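Local coordinates for protein predicted phosphatase, HAD family (Clostridium acetobutylicum, PDB 3MC1) that is a predicted phosphatase of the haloacid dehalogenase (HAD) superfamily, probably hydrolysing a phosphate ester in a metal-dependent reaction, its physiological substrate not being established, at residues L30-I35 / I70-D75; T53-M56 / N60-E63; A93-L98 / F103-A108; Y150-L155 / L176-P181. One frame throughout, in Å; residues are numbered along the deposited sequence.

Contact 1. Residues L30-I35 / I70-D75; sequences LNKFDI and IDYYRD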
loop_
_atom_site.group_PDB
_atom_site.type_symbol
_atom_site.label_atom_id
_atom_site.label_comp_id
_atom_site.label_asym_id
_atom_site.label_seq_id
_atom_site.Cartn_x
_atom_site.Cartn_y
_atom_site.Cartn_z
ATOM N N LEU A 30 -4.883 -7.408 19.042
ATOM C CA LEU A 30 -6.228 -7.364 19.602
ATOM C C LEU A 30 -6.389 -8.330 20.770
ATOM O O LEU A 30 -7.047 -8.007 21.760
ATOM C CB LEU A 30 -7.264 -7.684 18.522
ATOM C CG LEU A 30 -7.377 -6.683 17.368
ATOM C CD1 LEU A 30 -8.333 -7.224 16.321
ATOM C CD2 LEU A 30 -7.860 -5.337 17.891
ATOM N N ASN A 31 -5.788 -9.510 20.646
ATOM C CA ASN A 31 -5.861 -10.523 21.696
ATOM C C ASN A 31 -5.256 -10.016 23.001
ATOM O O ASN A 31 -5.598 -10.506 24.076
ATOM C CB ASN A 31 -5.148 -11.803 21.254
ATOM C CG ASN A 31 -5.940 -12.579 20.217
ATOM O OD1 ASN A 31 -6.966 -12.107 19.723
ATOM N ND2 ASN A 31 -5.464 -13.771 19.878
ATOM N N LYS A 32 -4.354 -9.042 22.900
ATOM C CA LYS A 32 -3.728 -8.453 24.078
ATOM C C LYS A 32 -4.745 -7.563 24.791
ATOM O O LYS A 32 -4.549 -7.170 25.936
ATOM C CB LYS A 32 -2.515 -7.607 23.679
ATOM C CG LYS A 32 -1.329 -8.396 23.173
ATOM C CD LYS A 32 -0.857 -9.380 24.227
ATOM C CE LYS A 32 0.511 -9.921 23.888
ATOM N NZ LYS A 32 1.495 -8.809 23.863
ATOM N N PHE A 33 -5.825 -7.238 24.090
ATOM C CA PHE A 33 -6.882 -6.403 24.647
ATOM C C PHE A 33 -8.055 -7.316 24.967
ATOM O O PHE A 33 -9.177 -6.860 25.212
ATOM C CB PHE A 33 -7.298 -5.336 23.631
ATOM C CG PHE A 33 -6.234 -4.310 23.365
ATOM C CD1 PHE A 33 -5.955 -3.319 24.297
ATOM C CD2 PHE A 33 -5.494 -4.343 22.186
ATOM C CE1 PHE A 33 -4.953 -2.375 24.059
ATOM C CE2 PHE A 33 -4.494 -3.405 21.944
ATOM C CZ PHE A 33 -4.222 -2.421 22.880
ATOM N N ASP A 34 -7.765 -8.614 24.964
ATOM C CA ASP A 34 -8.751 -9.648 25.231
ATOM C C ASP A 34 -9.857 -9.638 24.186
ATOM O O ASP A 34 -10.979 -10.082 24.433
ATOM C CB ASP A 34 -9.324 -9.488 26.642
ATOM C CG ASP A 34 -8.275 -9.725 27.723
ATOM O OD1 ASP A 34 -7.423 -8.838 27.949
ATOM O OD2 ASP A 34 -8.296 -10.809 28.340
ATOM N N ILE A 35 -9.520 -9.123 23.009
ATOM C CA ILE A 35 -10.453 -9.074 21.896
ATOM C C ILE A 35 -10.133 -10.280 21.025
ATOM O O ILE A 35 -9.022 -10.416 20.513
ATOM C CB ILE A 35 -10.273 -7.791 21.057
ATOM C CG1 ILE A 35 -10.521 -6.565 21.934
ATOM C CG2 ILE A 35 -11.214 -7.812 19.866
ATOM C CD1 ILE A 35 -10.375 -5.249 21.206
ATOM N N ILE A 70 -0.692 -0.502 18.065
ATOM C CA ILE A 70 0.236 -0.517 16.937
ATOM C C ILE A 70 1.555 -1.144 17.377
ATOM O O ILE A 70 2.166 -1.908 16.633
ATOM C CB ILE A 70 0.473 0.920 16.398
ATOM C CG1 ILE A 70 -0.782 1.400 15.662
ATOM C CG2 ILE A 70 1.686 0.949 15.474
ATOM C CD1 ILE A 70 -0.737 2.872 15.222
ATOM N N ASP A 71 1.987 -0.837 18.597
ATOM C CA ASP A 71 3.231 -1.409 19.101
ATOM C C ASP A 71 3.157 -2.922 19.265
ATOM O O ASP A 71 4.121 -3.621 18.950
ATOM C CB ASP A 71 3.628 -0.750 20.422
ATOM C CG ASP A 71 4.108 0.665 20.231
ATOM O OD1 ASP A 71 4.783 0.919 19.211
ATOM O OD2 ASP A 71 3.827 1.522 21.092
ATOM N N TYR A 72 2.026 -3.438 19.753
ATOM C CA TYR A 72 1.879 -4.886 19.908
ATOM C C TYR A 72 1.938 -5.521 18.523
ATOM O O TYR A 72 2.576 -6.550 18.314
ATOM C CB TYR A 72 0.539 -5.259 20.545
ATOM C CG TYR A 72 0.386 -4.880 21.996
ATOM C CD1 TYR A 72 1.453 -4.989 22.886
ATOM C CD2 TYR A 72 -0.842 -4.437 22.489
ATOM C CE1 TYR A 72 1.300 -4.664 24.234
ATOM C CE2 TYR A 72 -1.007 -4.111 23.830
ATOM C CZ TYR A 72 0.069 -4.225 24.697
ATOM O OH TYR A 72 -0.085 -3.880 26.021
ATOM N N TYR A 73 1.231 -4.902 17.588
ATOM C CA TYR A 73 1.190 -5.360 16.210
ATOM C C TYR A 73 2.628 -5.517 15.719
ATOM O O TYR A 73 3.002 -6.560 15.180
ATOM C CB TYR A 73 0.454 -4.319 15.364
ATOM C CG TYR A 73 0.549 -4.504 13.862
ATOM C CD1 TYR A 73 -0.531 -4.995 13.140
ATOM C CD2 TYR A 73 1.700 -4.120 13.155
ATOM C CE1 TYR A 73 -0.484 -5.091 11.750
ATOM C CE2 TYR A 73 1.762 -4.220 11.763
ATOM C CZ TYR A 73 0.664 -4.702 11.070
ATOM O OH TYR A 73 0.682 -4.762 9.697
ATOM N N ARG A 74 3.440 -4.483 15.934
ATOM C CA ARG A 74 4.827 -4.508 15.479
ATOM C C ARG A 74 5.725 -5.536 16.150
ATOM O O ARG A 74 6.658 -6.027 15.521
ATOM C CB ARG A 74 5.433 -3.113 15.582
ATOM C CG ARG A 74 4.844 -2.171 14.534
ATOM C CD ARG A 74 5.274 -0.739 14.747
ATOM N NE ARG A 74 4.687 0.152 13.751
ATOM C CZ ARG A 74 4.782 1.477 13.795
ATOM N NH1 ARG A 74 5.437 2.058 14.791
ATOM N NH2 ARG A 74 4.227 2.221 12.848
ATOM N N ASP A 75 5.452 -5.863 17.415
ATOM C CA ASP A 75 6.245 -6.869 18.115
ATOM C C ASP A 75 6.234 -8.147 17.299
ATOM O O ASP A 75 7.244 -8.851 17.212
ATOM C CB ASP A 75 5.667 -7.191 19.501
ATOM C CG ASP A 75 5.606 -5.986 20.408
ATOM O OD1 ASP A 75 6.523 -5.141 20.351
ATOM O OD2 ASP A 75 4.644 -5.899 21.200
#
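The ring of Tyr72 is met by two consecutive residues, Lys32 over one face and Phe33 at the rim. The aliphatic part of the lysine supplies a CH-pi contact: CB of Lys32 stands 4.1 Å from the centroid of the Tyr72 ring, and CG follows above the same face, displaced toward the rim. With CG beside the backbone N (chi1 -70°) and bends at chi2 and chi4, the lysine chain folds along the ring, so that CB, CG and NZ all come to it. Its ammonium group adds an off-centre cation-pi interaction, NZ of Lys32 lying 4.5 Å from the Tyr72 centroid and nearer to the CD1 side. NZ is also hydrogen-bonded to the hydroxyl of Tyr28, one helical turn back. Asp75 brings an opposite charge into the neighbourhood without a salt bridge, since its OD2 is 5.0 Å from Lys32 NZ.

These residues belong to the helical cap that accompanies the Rossmann-like core of many HAD phosphatases. Helix 19-31 ends here in a Schellman motif, with Asp34 at positive phi as the C-prime residue, Ile35 N bonded to Leu30 O at 3.0 Å and Asp34 N weakly to Asn31 O.

The aromatic pair is an offset edge-to-face arrangement, the edge of Tyr72 directed at the face of Phe33 with the planes at 61°. Ring centroids of Phe33 and Tyr72 are 5.6 Å apart, and the closest carbons are Phe33 CZ and Tyr72 CE2 at 3.8 Å. Phe33 also meets the ring of Phe61 and touches Val68 and Ala69 of helix 63-81.

Contact 2. Residues T53-M56 / N60-E63; sequences TSFM and NFDE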
loop_
_atom_site.group_PDB
_atom_site.type_symbol
_atom_site.label_atom_id
_atom_site.label_comp_id
_atom_site.label_asym_id
_atom_site.label_seq_id
_atom_site.Cartn_x
_atom_site.Cartn_y
_atom_site.Cartn_z
ATOM N N THR A 53 -5.656 4.644 11.999
ATOM C CA THR A 53 -7.003 4.926 11.516
ATOM C C THR A 53 -7.898 3.690 11.682
ATOM O O THR A 53 -9.063 3.797 12.086
ATOM C CB THR A 53 -6.981 5.352 10.020
ATOM O OG1 THR A 53 -6.816 4.200 9.185
ATOM C CG2 THR A 53 -5.822 6.286 9.762
ATOM N N SER A 54 -7.344 2.512 11.397
ATOM C CA SER A 54 -8.101 1.267 11.498
ATOM C C SER A 54 -8.442 0.841 12.931
ATOM O O SER A 54 -9.576 0.459 13.205
ATOM C CB SER A 54 -7.349 0.136 10.784
ATOM O OG SER A 54 -7.263 0.373 9.381
ATOM N N PHE A 55 -7.474 0.896 13.840
ATOM C CA PHE A 55 -7.742 0.510 15.228
ATOM C C PHE A 55 -8.773 1.453 15.852
ATOM O O PHE A 55 -9.646 1.028 16.612
ATOM C CB PHE A 55 -6.452 0.519 16.056
ATOM C CG PHE A 55 -5.632 -0.742 15.923
ATOM C CD1 PHE A 55 -6.180 -1.981 16.243
ATOM C CD2 PHE A 55 -4.306 -0.685 15.484
ATOM C CE1 PHE A 55 -5.424 -3.149 16.131
ATOM C CE2 PHE A 55 -3.541 -1.845 15.370
ATOM C CZ PHE A 55 -4.100 -3.081 15.693
HETATM N N MSE A 56 -8.670 2.737 15.526
HETATM C CA MSE A 56 -9.602 3.729 16.049
HETATM C C MSE A 56 -11.002 3.551 15.471
HETATM O O MSE A 56 -11.993 3.611 16.198
HETATM C CB MSE A 56 -9.095 5.141 15.748
HETATM C CG MSE A 56 -7.842 5.512 16.510
HETATM SE SE MSE A 56 -7.277 7.313 16.143
HETATM C CE MSE A 56 -8.550 8.254 17.264
ATOM N N ASN A 60 -12.829 1.590 18.068
ATOM C CA ASN A 60 -13.052 2.833 18.794
ATOM C C ASN A 60 -11.954 3.239 19.765
ATOM O O ASN A 60 -12.221 3.950 20.729
ATOM C CB ASN A 60 -14.385 2.769 19.546
ATOM C CG ASN A 60 -15.567 2.544 18.618
ATOM O OD1 ASN A 60 -15.733 3.251 17.619
ATOM N ND2 ASN A 60 -16.400 1.560 18.948
ATOM N N PHE A 61 -10.724 2.793 19.523
ATOM C CA PHE A 61 -9.615 3.165 20.399
ATOM C C PHE A 61 -9.339 4.649 20.237
ATOM O O PHE A 61 -9.645 5.233 19.195
ATOM C CB PHE A 61 -8.329 2.415 20.033
ATOM C CG PHE A 61 -8.332 0.958 20.397
ATOM C CD1 PHE A 61 -9.087 0.485 21.471
ATOM C CD2 PHE A 61 -7.517 0.065 19.704
ATOM C CE1 PHE A 61 -9.026 -0.859 21.851
ATOM C CE2 PHE A 61 -7.448 -1.280 20.074
ATOM C CZ PHE A 61 -8.201 -1.742 21.148
ATOM N N ASP A 62 -8.772 5.267 21.265
ATOM C CA ASP A 62 -8.429 6.671 21.148
ATOM C C ASP A 62 -7.005 6.707 20.610
ATOM O O ASP A 62 -6.388 5.657 20.411
ATOM C CB ASP A 62 -8.524 7.413 22.498
ATOM C CG ASP A 62 -7.619 6.832 23.577
ATOM O OD1 ASP A 62 -6.534 6.308 23.258
ATOM O OD2 ASP A 62 -7.992 6.928 24.765
ATOM N N GLU A 63 -6.493 7.905 20.369
ATOM C CA GLU A 63 -5.147 8.082 19.839
ATOM C C GLU A 63 -4.099 7.235 20.566
ATOM O O GLU A 63 -3.435 6.397 19.957
ATOM C CB GLU A 63 -4.756 9.556 19.932
ATOM C CG GLU A 63 -3.581 9.960 19.060
ATOM C CD GLU A 63 -3.950 10.039 17.590
ATOM O OE1 GLU A 63 -4.979 10.671 17.265
ATOM O OE2 GLU A 63 -3.205 9.483 16.759
#
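Selenomethionine Met56 lies across the backbone of Phe61 and reaches on to the start of the next helix, with more surface buried here than any other residue of the two segments. Its CG sits 3.2 Å from Phe61 O, and its CB is also close to that oxygen. The chain runs extended through chi2 and then bends at chi3 (78°), which turns the terminal methyl toward the backbone of residues 61-63: CE of Met56 ends 3.7 Å from Glu63 N and equally near Phe61 O. Backbone and side chain thus approach the same carbonyl, for Met56 CA makes a CA-H...O contact of 3.5 Å with Phe61 O.

Phe61, next in buried surface, lies in the short connection between two helices of the cap: helix 51-59 stops where Asn60 takes positive phi, and Asp62 is the N-cap of helix 63-81, its OD1 accepting from Thr65 N. Between those two points, Phe61 turns its ring back beside Phe55, both side chains pointing the same way.

The edge of the Phe61 ring, near its plane, receives the CB of Phe55, with Phe61 CD2 and Phe55 CB 3.8 Å apart. Farther along, Phe55 CD1 and Phe61 CE2 approach to 4.1 Å. Phe55 is the more deeply buried of the two; it packs edge-to-face with Phe46 and touches Ala66 and Ala69 of helix 63-81. OE1 of Glu63 lies 4.2 Å from SE of Met56, while OE2 forms a salt bridge with Lys52.

Contact 3. Residues A93-L98 / F103-A108; sequences ALLSSL and FHLVVA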
loop_
_atom_site.group_PDB
_atom_site.type_symbol
_atom_site.label_atom_id
_atom_site.label_comp_id
_atom_site.label_asym_id
_atom_site.label_seq_id
_atom_site.Cartn_x
_atom_site.Cartn_y
_atom_site.Cartn_z
ATOM N N ALA A 93 7.538 -9.409 -13.253
ATOM C CA ALA A 93 7.552 -9.320 -14.715
ATOM C C ALA A 93 7.094 -7.904 -15.114
ATOM O O ALA A 93 7.689 -7.261 -15.983
ATOM C CB ALA A 93 6.620 -10.354 -15.297
ATOM N N LEU A 94 6.045 -7.424 -14.455
ATOM C CA LEU A 94 5.511 -6.086 -14.705
ATOM C C LEU A 94 6.571 -5.012 -14.466
ATOM O O LEU A 94 6.827 -4.177 -15.340
ATOM C CB LEU A 94 4.295 -5.817 -13.797
ATOM C CG LEU A 94 3.745 -4.378 -13.832
ATOM C CD1 LEU A 94 3.216 -4.058 -15.233
ATOM C CD2 LEU A 94 2.648 -4.209 -12.804
ATOM N N LEU A 95 7.184 -5.043 -13.281
ATOM C CA LEU A 95 8.216 -4.075 -12.911
ATOM C C LEU A 95 9.371 -4.065 -13.899
ATOM O O LEU A 95 9.859 -2.998 -14.278
ATOM C CB LEU A 95 8.758 -4.389 -11.519
ATOM C CG LEU A 95 7.732 -4.365 -10.383
ATOM C CD1 LEU A 95 8.402 -4.773 -9.064
ATOM C CD2 LEU A 95 7.152 -2.969 -10.274
ATOM N N SER A 96 9.821 -5.253 -14.296
ATOM C CA SER A 96 10.928 -5.348 -15.243
ATOM C C SER A 96 10.519 -4.688 -16.561
ATOM O O SER A 96 11.228 -3.824 -17.070
ATOM C CB SER A 96 11.296 -6.813 -15.495
ATOM O OG SER A 96 12.453 -6.913 -16.310
ATOM N N SER A 97 9.369 -5.094 -17.096
ATOM C CA SER A 97 8.863 -4.544 -18.355
ATOM C C SER A 97 8.767 -3.017 -18.316
ATOM O O SER A 97 9.181 -2.335 -19.258
ATOM C CB SER A 97 7.491 -5.141 -18.677
ATOM O OG SER A 97 6.978 -4.626 -19.903
ATOM N N LEU A 98 8.234 -2.474 -17.224
ATOM C CA LEU A 98 8.092 -1.027 -17.111
ATOM C C LEU A 98 9.424 -0.282 -17.110
ATOM O O LEU A 98 9.551 0.751 -17.762
ATOM C CB LEU A 98 7.289 -0.660 -15.853
ATOM C CG LEU A 98 5.850 -1.176 -15.760
ATOM C CD1 LEU A 98 5.210 -0.644 -14.475
ATOM C CD2 LEU A 98 5.050 -0.737 -16.987
ATOM N N PHE A 103 10.141 3.799 -17.681
ATOM C CA PHE A 103 9.397 4.346 -16.548
ATOM C C PHE A 103 10.263 4.378 -15.285
ATOM O O PHE A 103 11.127 3.521 -15.092
ATOM C CB PHE A 103 8.166 3.478 -16.249
ATOM C CG PHE A 103 7.020 3.668 -17.203
ATOM C CD1 PHE A 103 6.317 4.867 -17.233
ATOM C CD2 PHE A 103 6.620 2.631 -18.044
ATOM C CE1 PHE A 103 5.227 5.033 -18.086
ATOM C CE2 PHE A 103 5.531 2.781 -18.906
ATOM C CZ PHE A 103 4.828 3.990 -18.927
ATOM N N HIS A 104 10.042 5.380 -14.439
ATOM C CA HIS A 104 10.746 5.471 -13.162
ATOM C C HIS A 104 9.686 4.980 -12.176
ATOM O O HIS A 104 8.580 5.527 -12.139
ATOM C CB HIS A 104 11.130 6.913 -12.832
ATOM C CG HIS A 104 12.277 7.433 -13.638
ATOM N ND1 HIS A 104 12.168 7.745 -14.977
ATOM C CD2 HIS A 104 13.567 7.672 -13.302
ATOM C CE1 HIS A 104 13.341 8.151 -15.430
ATOM N NE2 HIS A 104 14.207 8.116 -14.432
ATOM N N LEU A 105 10.014 3.951 -11.395
ATOM C CA LEU A 105 9.053 3.362 -10.461
ATOM C C LEU A 105 9.292 3.797 -9.024
ATOM O O LEU A 105 10.433 3.853 -8.573
ATOM C CB LEU A 105 9.098 1.826 -10.567
ATOM C CG LEU A 105 9.085 1.244 -11.995
ATOM C CD1 LEU A 105 9.106 -0.293 -11.962
ATOM C CD2 LEU A 105 7.853 1.729 -12.735
ATOM N N VAL A 106 8.203 4.091 -8.309
ATOM C CA VAL A 106 8.289 4.549 -6.924
ATOM C C VAL A 106 7.242 3.864 -6.049
ATOM O O VAL A 106 6.135 3.588 -6.497
ATOM C CB VAL A 106 8.045 6.096 -6.837
ATOM C CG1 VAL A 106 8.147 6.580 -5.388
ATOM C CG2 VAL A 106 9.067 6.846 -7.706
ATOM N N VAL A 107 7.597 3.563 -4.802
ATOM C CA VAL A 107 6.618 2.977 -3.899
ATOM C C VAL A 107 6.167 4.120 -2.992
ATOM O O VAL A 107 6.988 4.832 -2.417
ATOM C CB VAL A 107 7.203 1.846 -3.011
ATOM C CG1 VAL A 107 6.177 1.460 -1.933
ATOM C CG2 VAL A 107 7.537 0.627 -3.859
ATOM N N ALA A 108 4.858 4.301 -2.891
ATOM C CA ALA A 108 4.276 5.333 -2.044
ATOM C C ALA A 108 3.267 4.566 -1.198
ATOM O O ALA A 108 2.207 4.177 -1.688
ATOM C CB ALA A 108 3.578 6.386 -2.896
#
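Leu105 splays its two methyls between successive turns of the helix: CD1 meets Leu95, CD2 meets Leu98. Leu105 CD1 is 3.7 Å from Leu95 CD2 and slightly closer, 3.6 Å, to Leu95 O, the two side chains meeting at a slant. Against Leu98 the crossing is close to a right angle, with Leu105 CD2 and Leu98 CD1 4.0 Å apart. The other Leu98 methyl turns to Phe103, where Leu98 CD2 stands 3.9 Å from Phe103 CD2. A chi1 of -76° sets the Phe103 ring beside its own backbone N, bringing the ring edge to Leu98 O. That same oxygen accepts a hydrogen bond of 3.1 Å from Phe103 N. The bond is bent, 145° at the hydrogen, and its donor is tilted 29° from the carbonyl plane; it ties the helix to the residue just before strand 104-109, across the short connection.

Helix 91-101 here packs on strand 104-109, which follows it in the parallel sheet of the HAD core. Phe129 touches Leu95 and Leu105, and helix 207-215 touches Leu94 and Leu98. The strand itself runs parallel between strands 6-9 and 131-135, and Val7 of strand 6-9 touches Phe103 and Leu105.

Contact 4. Residues Y150-L155 / L176-P181; sequences YAMESL and LKNNLP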
loop_
_atom_site.group_PDB
_atom_site.type_symbol
_atom_site.label_atom_id
_atom_site.label_comp_id
_atom_site.label_asym_id
_atom_site.label_seq_id
_atom_site.Cartn_x
_atom_site.Cartn_y
_atom_site.Cartn_z
ATOM N N TYR A 150 4.953 13.756 -0.320
ATOM C CA TYR A 150 6.354 13.795 0.082
ATOM C C TYR A 150 7.218 13.073 -0.945
ATOM O O TYR A 150 8.321 13.507 -1.243
ATOM C CB TYR A 150 6.544 13.149 1.462
ATOM C CG TYR A 150 7.954 13.280 2.013
ATOM C CD1 TYR A 150 8.506 14.532 2.298
ATOM C CD2 TYR A 150 8.740 12.156 2.232
ATOM C CE1 TYR A 150 9.817 14.652 2.787
ATOM C CE2 TYR A 150 10.043 12.263 2.713
ATOM C CZ TYR A 150 10.579 13.509 2.990
ATOM O OH TYR A 150 11.876 13.595 3.463
ATOM N N ALA A 151 6.717 11.967 -1.482
ATOM C CA ALA A 151 7.466 11.217 -2.484
ATOM C C ALA A 151 7.664 12.095 -3.722
ATOM O O ALA A 151 8.763 12.169 -4.280
ATOM C CB ALA A 151 6.713 9.942 -2.857
HETATM N N MSE A 152 6.592 12.758 -4.147
HETATM C CA MSE A 152 6.663 13.630 -5.307
HETATM C C MSE A 152 7.623 14.789 -5.024
HETATM O O MSE A 152 8.475 15.113 -5.852
HETATM C CB MSE A 152 5.263 14.134 -5.655
HETATM C CG MSE A 152 4.347 13.013 -6.143
HETATM SE SE MSE A 152 2.566 13.609 -6.588
HETATM C CE MSE A 152 2.966 14.494 -8.270
ATOM N N GLU A 153 7.500 15.396 -3.848
ATOM C CA GLU A 153 8.392 16.487 -3.462
ATOM C C GLU A 153 9.852 16.027 -3.451
ATOM O O GLU A 153 10.737 16.723 -3.954
ATOM C CB GLU A 153 8.013 17.015 -2.074
ATOM C CG GLU A 153 6.714 17.811 -2.049
ATOM C CD GLU A 153 6.336 18.259 -0.659
ATOM O OE1 GLU A 153 7.190 18.162 0.244
ATOM O OE2 GLU A 153 5.188 18.708 -0.468
ATOM N N SER A 154 10.097 14.847 -2.888
ATOM C CA SER A 154 11.445 14.297 -2.789
ATOM C C SER A 154 12.109 14.002 -4.118
ATOM O O SER A 154 13.321 14.161 -4.258
ATOM C CB SER A 154 11.428 13.013 -1.962
ATOM O OG SER A 154 11.006 13.281 -0.639
ATOM N N LEU A 155 11.318 13.558 -5.088
ATOM C CA LEU A 155 11.838 13.219 -6.409
ATOM C C LEU A 155 11.536 14.298 -7.441
ATOM O O LEU A 155 11.868 14.153 -8.612
ATOM C CB LEU A 155 11.239 11.886 -6.867
ATOM C CG LEU A 155 11.660 10.653 -6.061
ATOM C CD1 LEU A 155 10.598 9.557 -6.142
ATOM C CD2 LEU A 155 12.984 10.161 -6.596
ATOM N N LEU A 176 -6.013 11.586 -5.959
ATOM C CA LEU A 176 -6.811 12.755 -6.310
ATOM C C LEU A 176 -6.279 13.993 -5.601
ATOM O O LEU A 176 -6.109 15.044 -6.220
ATOM C CB LEU A 176 -8.278 12.522 -5.933
ATOM C CG LEU A 176 -8.996 11.405 -6.710
ATOM C CD1 LEU A 176 -10.367 11.113 -6.094
ATOM C CD2 LEU A 176 -9.140 11.817 -8.175
ATOM N N LYS A 177 -6.006 13.862 -4.307
ATOM C CA LYS A 177 -5.500 14.975 -3.507
ATOM C C LYS A 177 -4.144 15.513 -3.951
ATOM O O LYS A 177 -3.728 16.593 -3.525
ATOM C CB LYS A 177 -5.436 14.575 -2.030
ATOM C CG LYS A 177 -6.811 14.336 -1.440
ATOM C CD LYS A 177 -6.769 14.238 0.070
ATOM C CE LYS A 177 -8.174 14.278 0.649
ATOM N NZ LYS A 177 -8.153 14.229 2.136
ATOM N N ASN A 178 -3.460 14.757 -4.802
ATOM C CA ASN A 178 -2.161 15.154 -5.328
ATOM C C ASN A 178 -2.280 15.393 -6.833
ATOM O O ASN A 178 -1.281 15.489 -7.545
ATOM C CB ASN A 178 -1.124 14.063 -5.047
ATOM C CG ASN A 178 -0.546 14.159 -3.652
ATOM O OD1 ASN A 178 0.289 15.026 -3.374
ATOM N ND2 ASN A 178 -0.993 13.277 -2.759
ATOM N N ASN A 179 -3.516 15.475 -7.308
ATOM C CA ASN A 179 -3.780 15.701 -8.722
ATOM C C ASN A 179 -3.181 14.659 -9.643
ATOM O O ASN A 179 -2.714 14.972 -10.743
ATOM C CB ASN A 179 -3.298 17.090 -9.126
ATOM C CG ASN A 179 -4.110 18.177 -8.474
ATOM O OD1 ASN A 179 -5.342 18.165 -8.541
ATOM N ND2 ASN A 179 -3.434 19.123 -7.833
ATOM N N LEU A 180 -3.219 13.411 -9.201
ATOM C CA LEU A 180 -2.684 12.321 -9.994
ATOM C C LEU A 180 -3.773 11.367 -10.435
ATOM O O LEU A 180 -4.706 11.077 -9.682
ATOM C CB LEU A 180 -1.673 11.502 -9.192
ATOM C CG LEU A 180 -0.348 12.095 -8.740
ATOM C CD1 LEU A 180 0.409 11.015 -7.967
ATOM C CD2 LEU A 180 0.453 12.560 -9.948
ATOM N N PRO A 181 -3.679 10.877 -11.675
ATOM C CA PRO A 181 -4.705 9.932 -12.114
ATOM C C PRO A 181 -4.370 8.658 -11.352
ATOM O O PRO A 181 -3.220 8.466 -10.927
ATOM C CB PRO A 181 -4.443 9.803 -13.609
ATOM C CG PRO A 181 -2.974 10.035 -13.713
ATOM C CD PRO A 181 -2.735 11.184 -12.761
#
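A small, buried apolar contact joins helix 144-155 to the loop that leads from helix 169-176 into strand 182-185, with selenomethionine Met152 touching Leu180 and Asn178. Met152 and Leu180 reach toward each other tip to tip. The two leucine methyls divide the end of the selenomethionine between them: CD1 of Leu180 lies 3.6 Å from SE of Met152, and CD2 of Leu180 lies 3.6 Å from CE of Met152. The bend at chi3 (75°) turns CE off the extended line of the chain and toward CD2.

In this part of the core domain, helix 169-176 closes with a Schellman motif. Asn179, at positive phi, is its C-prime residue, and the chain turns there so that Leu180 faces helix 144-155 just before the strand begins.

Asn178 offers its aliphatic portion to the same group, CB of Asn178 being 4.0 Å from SE of Met152. Its buried amide is held from both helices, ND2 donating to the carbonyls of Gly174 and Glu145, while the backbone O of Asn178 is hydrogen-bonded to Ser159 OG. Ile148 packs on both Asn178 and Leu180, and Ala162 of strand 162-166 lies against Leu180.

In the fold
Contacts 1 and 2 occupy the helical cap and contacts 3 and 4 the parallel-sheet core. Contact 2 is nested along the chain inside the loop closed by contact 1; their centres are 13 Å apart. Leu30 packs on Phe55 and Phe33 on Phe61, while Ile70 also touches Phe55, so helices 19-31, 51-59 and 63-81 and their connections share a largely hydrophobic cluster. Contacts 3 and 4 follow in series, centres 17 Å apart, joined where Val106 meets Leu155. Cap and core contacts lie 27 to 34 Å apart between centres, without touching: two separate parts, with the sodium ion held by Asp10, Asp12 and Asp167 marking the probable active site, as in HAD relatives.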